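Local coordinates for glyoxalase family protein (Bacillus cereus, PDB 1ZSW), which binds a zinc ion and belongs to the glyoxalase/vicinal-oxygen-chelate superfamily, though its reaction and substrate are not established, at residues D276-Y284 with E294-D305; R55-Q63 with V308-P318. All coordinates share one frame; numbering follows the deposited sequence. Where two conformers were deposited one is given.

Contact 1: D276-Y284 with E294-D305; sequences DRFYFKSLY and EIATDGPGFTVD. With ZN (zinc ion), chain B.
Glu294 splits its carboxylate between a metal and the neighbouring strand: OE1 binds the zinc ion at 2.0 Å, while OE2 takes a hydrogen bond from Ser282 OG at 2.7 Å on its anti lone pair. In this glyoxalase/bleomycin resistance/dioxygenase fold the beta hairpin of strands 280-286 and 292-300 gives one ligand, Glu294; His33 and His246 come from strands 31-38 and 244-251 of the same sheet. Glutamate suits the position because its extended chain, with CG anti to the backbone N (chi1 177°), carries the carboxylate along the Tyr284 ring, the two planes 22° apart and stacked. Glu294 CG lies over that ring's face, 3.9 Å from the centroid. Arg277 NE donates to Tyr284 OH within the guanidinium plane, which helps fix the ring. On the other sheet face Leu283 and Ile295 run side by side beneath helix 254-266, branched aliphatic chains suited to burial.

Near the end of the pairing, Thr297 OG1 accepts the N-H of Lys281 and donates to Gly299 O, steadying the corner at Asp298, and a cis peptide precedes Pro300. There Gly301 N donates to Tyr279 O at 2.8 Å; glycine fits because a side chain would jam against the preceding carbonyl. Phe302 and Tyr279 cross at about a right angle, their ring planes 59° apart, with Phe302 CD2 over one face, 3.6 Å from Tyr279 CG.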
loop_
_atom_site.group_PDB
_atom_site.type_symbol
_atom_site.label_atom_id
_atom_site.label_comp_id
_atom_site.label_asym_id
_atom_site.label_seq_id
_atom_site.Cartn_x
_atom_site.Cartn_y
_atom_site.Cartn_z
ATOM N N ASP A 276 -14.051 -5.443 -11.096
ATOM C CA ASP A 276 -12.904 -5.910 -11.844
ATOM C C ASP A 276 -12.025 -4.727 -12.237
ATOM O O ASP A 276 -12.445 -3.824 -12.988
ATOM C CB ASP A 276 -13.348 -6.715 -13.067
ATOM C CG ASP A 276 -12.202 -7.433 -13.721
ATOM O OD1 ASP A 276 -11.034 -7.162 -13.355
ATOM O OD2 ASP A 276 -12.461 -8.269 -14.615
ATOM N N ARG A 277 -10.817 -4.705 -11.664
ATOM C CA ARG A 277 -9.864 -3.634 -11.896
ATOM C C ARG A 277 -8.839 -4.051 -12.950
ATOM O O ARG A 277 -7.823 -3.366 -13.136
ATOM C CB ARG A 277 -9.180 -3.232 -10.579
ATOM C CG ARG A 277 -10.103 -2.538 -9.556
ATOM C CD ARG A 277 -10.786 -1.301 -10.124
ATOM N NE ARG A 277 -11.231 -0.350 -9.092
ATOM C CZ ARG A 277 -12.047 0.678 -9.334
ATOM N NH1 ARG A 277 -12.561 0.850 -10.561
ATOM N NH2 ARG A 277 -12.395 1.508 -8.350
ATOM N N PHE A 278 -9.156 -5.139 -13.654
ATOM C CA PHE A 278 -8.334 -5.732 -14.710
ATOM C C PHE A 278 -7.107 -6.472 -14.177
ATOM O O PHE A 278 -6.980 -7.688 -14.362
ATOM C CB PHE A 278 -7.981 -4.712 -15.815
ATOM C CG PHE A 278 -7.459 -5.346 -17.078
ATOM C CD1 PHE A 278 -8.250 -6.216 -17.818
ATOM C CD2 PHE A 278 -6.185 -5.050 -17.534
ATOM C CE1 PHE A 278 -7.770 -6.800 -18.986
ATOM C CE2 PHE A 278 -5.700 -5.627 -18.706
ATOM C CZ PHE A 278 -6.493 -6.504 -19.425
ATOM N N TYR A 279 -6.238 -5.748 -13.475
ATOM C CA TYR A 279 -5.029 -6.335 -12.923
ATOM C C TYR A 279 -5.331 -7.165 -11.667
ATOM O O TYR A 279 -4.477 -7.927 -11.212
ATOM C CB TYR A 279 -4.037 -5.232 -12.618
ATOM C CG TYR A 279 -3.892 -4.275 -13.793
ATOM C CD1 TYR A 279 -4.277 -2.940 -13.673
ATOM C CD2 TYR A 279 -3.401 -4.725 -15.030
ATOM C CE1 TYR A 279 -4.147 -2.056 -14.741
ATOM C CE2 TYR A 279 -3.275 -3.855 -16.104
ATOM C CZ TYR A 279 -3.649 -2.521 -15.955
ATOM O OH TYR A 279 -3.542 -1.638 -17.021
ATOM N N PHE A 280 -6.549 -7.010 -11.140
ATOM C CA PHE A 280 -7.063 -7.789 -10.012
ATOM C C PHE A 280 -8.548 -7.481 -9.860
ATOM O O PHE A 280 -9.044 -6.486 -10.437
ATOM C CB PHE A 280 -6.299 -7.427 -8.701
ATOM C CG PHE A 280 -6.181 -5.925 -8.438
ATOM C CD1 PHE A 280 -7.234 -5.212 -7.828
ATOM C CD2 PHE A 280 -5.000 -5.237 -8.772
ATOM C CE1 PHE A 280 -7.119 -3.818 -7.560
ATOM C CE2 PHE A 280 -4.885 -3.828 -8.517
ATOM C CZ PHE A 280 -5.970 -3.144 -7.905
ATOM N N LYS A 281 -9.264 -8.289 -9.070
ATOM C CA LYS A 281 -10.609 -7.916 -8.650
ATOM C C LYS A 281 -10.556 -7.466 -7.182
ATOM O O LYS A 281 -9.707 -7.941 -6.403
ATOM C CB LYS A 281 -11.609 -9.060 -8.819
ATOM C CG LYS A 281 -11.710 -9.628 -10.254
ATOM C CD LYS A 281 -13.047 -10.404 -10.302
ATOM C CE LYS A 281 -13.286 -11.155 -11.627
ATOM N NZ LYS A 281 -12.212 -12.114 -11.904
ATOM N N SER A 282 -11.422 -6.546 -6.822
ATOM C CA SER A 282 -11.394 -6.033 -5.457
ATOM C C SER A 282 -12.736 -5.531 -4.981
ATOM O O SER A 282 -13.673 -5.334 -5.799
ATOM C CB SER A 282 -10.357 -4.955 -5.383
ATOM O OG SER A 282 -10.806 -3.772 -5.997
ATOM N N LEU A 283 -12.819 -5.268 -3.680
ATOM C CA LEU A 283 -13.940 -4.566 -3.132
ATOM C C LEU A 283 -13.415 -3.582 -2.108
ATOM O O LEU A 283 -12.296 -3.765 -1.592
ATOM C CB LEU A 283 -14.937 -5.535 -2.504
ATOM C CG LEU A 283 -14.503 -6.206 -1.207
ATOM C CD1 LEU A 283 -14.821 -5.433 0.048
ATOM C CD2 LEU A 283 -15.221 -7.576 -1.158
ATOM N N TYR A 284 -14.159 -2.515 -1.903
ATOM C CA TYR A 284 -13.772 -1.494 -0.926
ATOM C C TYR A 284 -14.804 -1.398 0.192
ATOM O O TYR A 284 -16.006 -1.573 -0.003
ATOM C CB TYR A 284 -13.705 -0.114 -1.606
ATOM C CG TYR A 284 -12.749 -0.034 -2.785
ATOM C CD1 TYR A 284 -11.483 0.578 -2.676
ATOM C CD2 TYR A 284 -13.117 -0.596 -4.022
ATOM C CE1 TYR A 284 -10.649 0.635 -3.823
ATOM C CE2 TYR A 284 -12.304 -0.565 -5.121
ATOM C CZ TYR A 284 -11.078 0.042 -5.025
ATOM O OH TYR A 284 -10.341 0.012 -6.201
ATOM N N GLU A 294 -9.314 -1.804 0.993
ATOM C CA GLU A 294 -9.675 -2.537 -0.217
ATOM C C GLU A 294 -9.196 -3.965 -0.019
ATOM O O GLU A 294 -8.134 -4.213 0.587
ATOM C CB GLU A 294 -9.000 -1.874 -1.402
ATOM C CG GLU A 294 -9.217 -2.585 -2.765
ATOM C CD GLU A 294 -8.431 -1.937 -3.886
ATOM O OE1 GLU A 294 -7.576 -1.068 -3.617
ATOM O OE2 GLU A 294 -8.701 -2.305 -5.055
ATOM N N ILE A 295 -9.966 -4.918 -0.532
ATOM C CA ILE A 295 -9.552 -6.318 -0.492
ATOM C C ILE A 295 -9.336 -6.722 -1.950
ATOM O O ILE A 295 -10.268 -6.632 -2.731
ATOM C CB ILE A 295 -10.664 -7.201 0.149
ATOM C CG1 ILE A 295 -11.064 -6.610 1.507
ATOM C CG2 ILE A 295 -10.165 -8.656 0.324
ATOM C CD1 ILE A 295 -12.165 -7.382 2.263
ATOM N N ALA A 296 -8.117 -7.134 -2.305
ATOM C CA ALA A 296 -7.754 -7.325 -3.710
ATOM C C ALA A 296 -7.169 -8.707 -3.936
ATOM O O ALA A 296 -6.319 -9.193 -3.162
ATOM C CB ALA A 296 -6.754 -6.262 -4.187
ATOM N N THR A 297 -7.560 -9.325 -5.054
ATOM C CA THR A 297 -6.889 -10.578 -5.425
ATOM C C THR A 297 -5.439 -10.399 -5.885
ATOM O O THR A 297 -5.067 -9.381 -6.504
ATOM C CB THR A 297 -7.699 -11.328 -6.533
ATOM O OG1 THR A 297 -7.683 -10.559 -7.752
ATOM C CG2 THR A 297 -9.143 -11.579 -6.070
ATOM N N ASP A 298 -4.604 -11.392 -5.610
ATOM C CA ASP A 298 -3.189 -11.367 -6.014
ATOM C C ASP A 298 -3.029 -11.311 -7.516
ATOM O O ASP A 298 -2.162 -10.616 -8.030
ATOM C CB ASP A 298 -2.428 -12.590 -5.468
ATOM C CG ASP A 298 -1.948 -12.404 -4.032
ATOM O OD1 ASP A 298 -1.920 -11.264 -3.510
ATOM O OD2 ASP A 298 -1.540 -13.415 -3.422
ATOM N N GLY A 299 -3.899 -12.022 -8.219
ATOM C CA GLY A 299 -3.810 -12.039 -9.671
ATOM C C GLY A 299 -4.943 -11.338 -10.382
ATOM O O GLY A 299 -5.988 -11.041 -9.794
ATOM N N PRO A 300 -4.804 -11.190 -11.712
ATOM C CA PRO A 300 -3.683 -11.742 -12.501
ATOM C C PRO A 300 -2.408 -10.913 -12.545
ATOM O O PRO A 300 -1.344 -11.433 -12.956
ATOM C CB PRO A 300 -4.294 -11.884 -13.895
ATOM C CG PRO A 300 -5.350 -10.857 -13.963
ATOM C CD PRO A 300 -5.856 -10.599 -12.555
ATOM N N GLY A 301 -2.479 -9.647 -12.127
ATOM C CA GLY A 301 -1.280 -8.830 -12.052
ATOM C C GLY A 301 -1.009 -8.015 -13.296
ATOM O O GLY A 301 -1.767 -8.098 -14.269
ATOM N N PHE A 302 0.076 -7.244 -13.269
ATOM C CA PHE A 302 0.372 -6.277 -14.344
ATOM C C PHE A 302 0.948 -6.906 -15.614
ATOM O O PHE A 302 1.086 -6.215 -16.631
ATOM C CB PHE A 302 1.327 -5.170 -13.858
ATOM C CG PHE A 302 0.756 -4.307 -12.774
ATOM C CD1 PHE A 302 1.432 -4.140 -11.573
ATOM C CD2 PHE A 302 -0.464 -3.659 -12.958
ATOM C CE1 PHE A 302 0.891 -3.353 -10.550
ATOM C CE2 PHE A 302 -1.013 -2.867 -11.961
ATOM C CZ PHE A 302 -0.337 -2.711 -10.756
ATOM N N THR A 303 1.310 -8.187 -15.545
ATOM C CA THR A 303 1.879 -8.879 -16.708
ATOM C C THR A 303 0.790 -9.533 -17.545
ATOM O O THR A 303 1.071 -10.070 -18.620
ATOM C CB THR A 303 2.970 -9.917 -16.324
ATOM O OG1 THR A 303 2.376 -11.022 -15.629
ATOM C CG2 THR A 303 4.061 -9.276 -15.467
ATOM N N VAL A 304 -0.451 -9.465 -17.059
ATOM C CA VAL A 304 -1.619 -9.932 -17.803
ATOM C C VAL A 304 -1.700 -9.295 -19.209
ATOM O O VAL A 304 -1.949 -10.004 -20.185
ATOM C CB VAL A 304 -2.956 -9.748 -16.989
ATOM C CG1 VAL A 304 -3.413 -8.290 -16.955
ATOM C CG2 VAL A 304 -4.071 -10.635 -17.536
ATOM N N ASP A 305 -1.458 -7.983 -19.308
ATOM C CA ASP A 305 -1.630 -7.241 -20.568
ATOM C C ASP A 305 -0.319 -6.690 -21.155
ATOM O O ASP A 305 -0.324 -5.705 -21.910
ATOM C CB ASP A 305 -2.662 -6.109 -20.386
ATOM C CG ASP A 305 -2.090 -4.871 -19.681
ATOM O OD1 ASP A 305 -1.154 -5.013 -18.858
ATOM O OD2 ASP A 305 -2.589 -3.747 -19.943
HETATM ZN ZN ZN B . -6.565 0.231 -4.799
HETATM O O HOH W 1 -2.770 -8.051 -8.767
#

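Contact 2: R55-Q63 with V308-P318; sequences RRVKMTVNQ and VEHLGEKLDLP
Edge strand 55-62 of the eight-stranded sheet, carrying a classic beta bulge where Val57 and Lys58 both face Phe72, is covered here by the irregular segment 308-318, which makes a type II turn from His310 to Glu313. Arg55, stretched out from CG to NE, reaches the start of this segment and donates from NH2 to Val308 O at 2.8 Å, while Leu311 CB sits over the centre of its guanidinium face. Arginine suits the place because its flat end also donates to Lys76 O while leaving a face for packing. Arg56 bends at chi3 (83°) and grips Gly312 O side-on with NE and NH2, at 3.0 and 2.8 Å. Gly312 itself packs so closely on the strand that a CB would collide with Arg56 O. Farther along, Asp316 N donates to Met59 O at 2.9 Å. Val61 CG2 meets Leu317 CD2 at 3.7 Å beside helix 325-330. Lys58 NZ has its closer salt bridge with Asp305 and a longer one with Asp316 OD2, at 3.2 Å. Two acidic groups around one ammonium would probably favour its charged state, and since the arginines bond backbone carbonyls, their grip does not depend on the segment's own side chains.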
loop_
_atom_site.group_PDB
_atom_site.type_symbol
_atom_site.label_atom_id
_atom_site.label_comp_id
_atom_site.label_asym_id
_atom_site.label_seq_id
_atom_site.Cartn_x
_atom_site.Cartn_y
_atom_site.Cartn_z
ATOM N N ARG A 55 10.590 0.575 -9.614
ATOM C CA ARG A 55 10.192 0.551 -11.035
ATOM C C ARG A 55 8.836 1.195 -11.232
ATOM O O ARG A 55 7.930 0.920 -10.455
ATOM C CB ARG A 55 10.077 -0.883 -11.524
ATOM C CG ARG A 55 9.826 -0.951 -13.079
ATOM C CD ARG A 55 9.867 -2.394 -13.537
ATOM N NE ARG A 55 9.953 -2.353 -15.009
ATOM C CZ ARG A 55 9.984 -3.411 -15.806
ATOM N NH1 ARG A 55 9.943 -4.636 -15.316
ATOM N NH2 ARG A 55 10.091 -3.212 -17.114
ATOM N N ARG A 56 8.682 2.027 -12.269
ATOM C CA ARG A 56 7.333 2.470 -12.622
ATOM C C ARG A 56 6.719 1.339 -13.396
ATOM O O ARG A 56 7.096 1.104 -14.548
ATOM C CB ARG A 56 7.309 3.763 -13.421
ATOM C CG ARG A 56 5.844 4.124 -13.781
ATOM C CD ARG A 56 5.772 5.456 -14.443
ATOM N NE ARG A 56 6.076 5.309 -15.875
ATOM C CZ ARG A 56 6.995 6.009 -16.534
ATOM N NH1 ARG A 56 7.741 6.927 -15.923
ATOM N NH2 ARG A 56 7.159 5.802 -17.833
ATOM N N VAL A 57 5.827 0.602 -12.748
ATOM C CA VAL A 57 5.319 -0.653 -13.321
ATOM C C VAL A 57 4.086 -0.422 -14.175
ATOM O O VAL A 57 3.724 -1.289 -14.960
ATOM C CB VAL A 57 5.083 -1.765 -12.261
ATOM C CG1 VAL A 57 6.418 -2.175 -11.640
ATOM C CG2 VAL A 57 4.138 -1.295 -11.126
ATOM N N LYS A 58 3.417 0.716 -13.998
ATOM C CA LYS A 58 2.239 1.021 -14.808
ATOM C C LYS A 58 1.961 2.500 -14.840
ATOM O O LYS A 58 1.960 3.191 -13.804
ATOM C CB LYS A 58 0.990 0.256 -14.330
ATOM C CG LYS A 58 -0.030 -0.020 -15.467
ATOM C CD LYS A 58 0.016 -1.532 -15.800
ATOM C CE LYS A 58 -0.334 -1.861 -17.237
ATOM N NZ LYS A 58 0.370 -3.121 -17.661
ATOM N N MET A 59 1.768 3.004 -16.045
ATOM C CA MET A 59 1.397 4.378 -16.266
ATOM C C MET A 59 0.042 4.278 -16.922
ATOM O O MET A 59 -0.054 3.862 -18.085
ATOM C CB MET A 59 2.397 5.065 -17.193
ATOM C CG MET A 59 2.021 6.459 -17.589
ATOM S SD MET A 59 3.412 7.349 -18.339
ATOM C CE MET A 59 3.780 6.306 -19.751
ATOM N N THR A 60 -0.995 4.639 -16.179
ATOM C CA THR A 60 -2.388 4.510 -16.707
ATOM C C THR A 60 -3.230 5.684 -16.234
ATOM O O THR A 60 -2.679 6.760 -15.909
ATOM C CB THR A 60 -2.958 3.096 -16.389
ATOM O OG1 THR A 60 -4.214 2.874 -17.072
ATOM C CG2 THR A 60 -3.145 2.899 -14.895
ATOM N N VAL A 61 -4.559 5.512 -16.264
ATOM C CA VAL A 61 -5.511 6.532 -15.803
ATOM C C VAL A 61 -6.449 5.917 -14.782
ATOM O O VAL A 61 -6.579 4.686 -14.707
ATOM C CB VAL A 61 -6.309 7.181 -16.966
ATOM C CG1 VAL A 61 -5.371 7.957 -17.925
ATOM C CG2 VAL A 61 -7.193 6.157 -17.716
ATOM N N ASN A 62 -7.033 6.773 -13.950
ATOM C CA ASN A 62 -8.034 6.374 -12.960
ATOM C C ASN A 62 -9.193 5.780 -13.737
ATOM O O ASN A 62 -9.752 6.448 -14.605
ATOM C CB ASN A 62 -8.459 7.608 -12.167
ATOM C CG ASN A 62 -9.498 7.309 -11.070
ATOM O OD1 ASN A 62 -10.114 6.252 -11.038
ATOM N ND2 ASN A 62 -9.689 8.273 -10.164
ATOM N N GLN A 63 -9.498 4.511 -13.466
ATOM C CA GLN A 63 -10.525 3.802 -14.239
ATOM C C GLN A 63 -11.893 4.441 -14.038
ATOM O O GLN A 63 -12.747 4.343 -14.912
ATOM C CB GLN A 63 -10.550 2.298 -13.910
ATOM C CG GLN A 63 -9.289 1.562 -14.401
ATOM C CD GLN A 63 -9.193 0.107 -13.936
ATOM O OE1 GLN A 63 -8.113 -0.495 -13.960
ATOM N NE2 GLN A 63 -10.311 -0.463 -13.528
ATOM N N VAL A 308 6.952 -8.268 -19.111
ATOM C CA VAL A 308 7.778 -7.699 -18.036
ATOM C C VAL A 308 8.819 -6.711 -18.580
ATOM O O VAL A 308 9.100 -5.673 -17.962
ATOM C CB VAL A 308 8.474 -8.818 -17.200
ATOM C CG1 VAL A 308 9.372 -8.235 -16.121
ATOM C CG2 VAL A 308 7.448 -9.739 -16.564
ATOM N N GLU A 309 9.390 -7.014 -19.742
ATOM C CA GLU A 309 10.447 -6.162 -20.289
ATOM C C GLU A 309 10.064 -4.698 -20.470
ATOM O O GLU A 309 10.900 -3.816 -20.294
ATOM C CB GLU A 309 11.019 -6.729 -21.599
ATOM C CG GLU A 309 12.347 -7.450 -21.409
ATOM C CD GLU A 309 13.504 -6.503 -21.088
ATOM O OE1 GLU A 309 14.369 -6.876 -20.265
ATOM O OE2 GLU A 309 13.552 -5.383 -21.653
ATOM N N HIS A 310 8.801 -4.440 -20.786
ATOM C CA HIS A 310 8.369 -3.096 -21.164
ATOM C C HIS A 310 7.297 -2.473 -20.246
ATOM O O HIS A 310 6.715 -1.442 -20.579
ATOM C CB HIS A 310 7.929 -3.096 -22.635
ATOM C CG HIS A 310 9.056 -3.359 -23.586
ATOM N ND1 HIS A 310 10.059 -2.442 -23.814
ATOM C CD2 HIS A 310 9.362 -4.445 -24.336
ATOM C CE1 HIS A 310 10.930 -2.944 -24.672
ATOM N NE2 HIS A 310 10.529 -4.159 -25.004
ATOM N N LEU A 311 7.056 -3.092 -19.087
ATOM C CA LEU A 311 6.113 -2.549 -18.094
ATOM C C LEU A 311 6.382 -1.088 -17.843
ATOM O O LEU A 311 7.535 -0.696 -17.642
ATOM C CB LEU A 311 6.252 -3.252 -16.747
ATOM C CG LEU A 311 5.685 -4.657 -16.559
ATOM C CD1 LEU A 311 5.986 -5.116 -15.145
ATOM C CD2 LEU A 311 4.184 -4.729 -16.833
ATOM N N GLY A 312 5.309 -0.296 -17.822
ATOM C CA GLY A 312 5.365 1.092 -17.381
ATOM C C GLY A 312 5.870 2.126 -18.367
ATOM O O GLY A 312 5.867 3.306 -18.072
ATOM N N GLU A 313 6.288 1.683 -19.549
ATOM C CA GLU A 313 6.926 2.561 -20.516
ATOM C C GLU A 313 5.969 3.416 -21.340
ATOM O O GLU A 313 6.308 4.546 -21.713
ATOM C CB GLU A 313 7.820 1.738 -21.443
ATOM C CG GLU A 313 8.979 1.073 -20.719
ATOM C CD GLU A 313 9.912 0.345 -21.656
ATOM O OE1 GLU A 313 9.709 0.432 -22.893
ATOM O OE2 GLU A 313 10.841 -0.318 -21.147
ATOM N N LYS A 314 4.788 2.885 -21.638
ATOM C CA LYS A 314 3.792 3.676 -22.345
ATOM C C LYS A 314 2.482 3.719 -21.587
ATOM O O LYS A 314 2.350 3.096 -20.529
ATOM C CB LYS A 314 3.598 3.194 -23.788
ATOM C CG LYS A 314 3.206 1.742 -23.953
ATOM C CD LYS A 314 3.584 1.260 -25.360
ATOM C CE LYS A 314 2.654 0.147 -25.868
ATOM N NZ LYS A 314 2.594 -1.060 -24.966
ATOM N N LEU A 315 1.526 4.473 -22.123
ATOM C CA LEU A 315 0.237 4.660 -21.472
ATOM C C LEU A 315 -0.638 3.460 -21.698
ATOM O O LEU A 315 -1.097 3.233 -22.825
ATOM C CB LEU A 315 -0.458 5.908 -21.995
ATOM C CG LEU A 315 -1.809 6.243 -21.359
ATOM C CD1 LEU A 315 -1.629 6.656 -19.891
ATOM C CD2 LEU A 315 -2.486 7.352 -22.139
ATOM N N ASP A 316 -0.838 2.683 -20.635
ATOM C CA ASP A 316 -1.635 1.469 -20.698
ATOM C C ASP A 316 -3.055 1.750 -20.277
ATOM O O ASP A 316 -3.304 2.542 -19.365
ATOM C CB ASP A 316 -1.036 0.378 -19.815
ATOM C CG ASP A 316 0.297 -0.143 -20.357
ATOM O OD1 ASP A 316 0.527 -0.075 -21.595
ATOM O OD2 ASP A 316 1.119 -0.626 -19.545
ATOM N N LEU A 317 -3.995 1.102 -20.955
ATOM C CA LEU A 317 -5.407 1.289 -20.663
ATOM C C LEU A 317 -6.075 -0.058 -20.525
ATOM O O LEU A 317 -5.673 -1.025 -21.184
ATOM C CB LEU A 317 -6.094 2.100 -21.758
ATOM C CG LEU A 317 -5.600 3.527 -21.967
ATOM C CD1 LEU A 317 -6.162 4.087 -23.251
ATOM C CD2 LEU A 317 -5.920 4.416 -20.744
ATOM N N PRO A 318 -7.095 -0.128 -19.658
ATOM C CA PRO A 318 -7.918 -1.323 -19.557
ATOM C C PRO A 318 -8.687 -1.412 -20.888
ATOM O O PRO A 318 -8.930 -0.375 -21.501
ATOM C CB PRO A 318 -8.855 -1.006 -18.379
ATOM C CG PRO A 318 -8.894 0.506 -18.310
ATOM C CD PRO A 318 -7.534 0.955 -18.747
HETATM O O HOH W 2 10.029 0.243 -16.419
HETATM O O HOH W 3 11.293 -0.754 -18.452
HETATM O O HOH W 4 3.046 -2.167 -19.264
HETATM O O HOH W 5 2.328 1.319 -18.373
#

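How the contacts relate
Contacts 1 and 2 lie on the same eight-stranded mixed sheet, their centres about 14 Å apart. Strand 55-62 forms one edge, whereas the hairpin of contact 1 lies toward the other, yet the sheet's curvature brings them together. Along the chain, 55-63 comes first, then 276-284 and 294-305, and finally 308-318 returns to the first strand, so both partners of contact 1 fall between those of contact 2. Lys58 joins them directly: its NZ meets Asp305 OD1 at 2.7 Å, and its CE packs against Tyr279 OH. Strands from both superfamily ranges make up this sheet, which carries the three zinc ligands, and the C-terminal segment covers its edge strand.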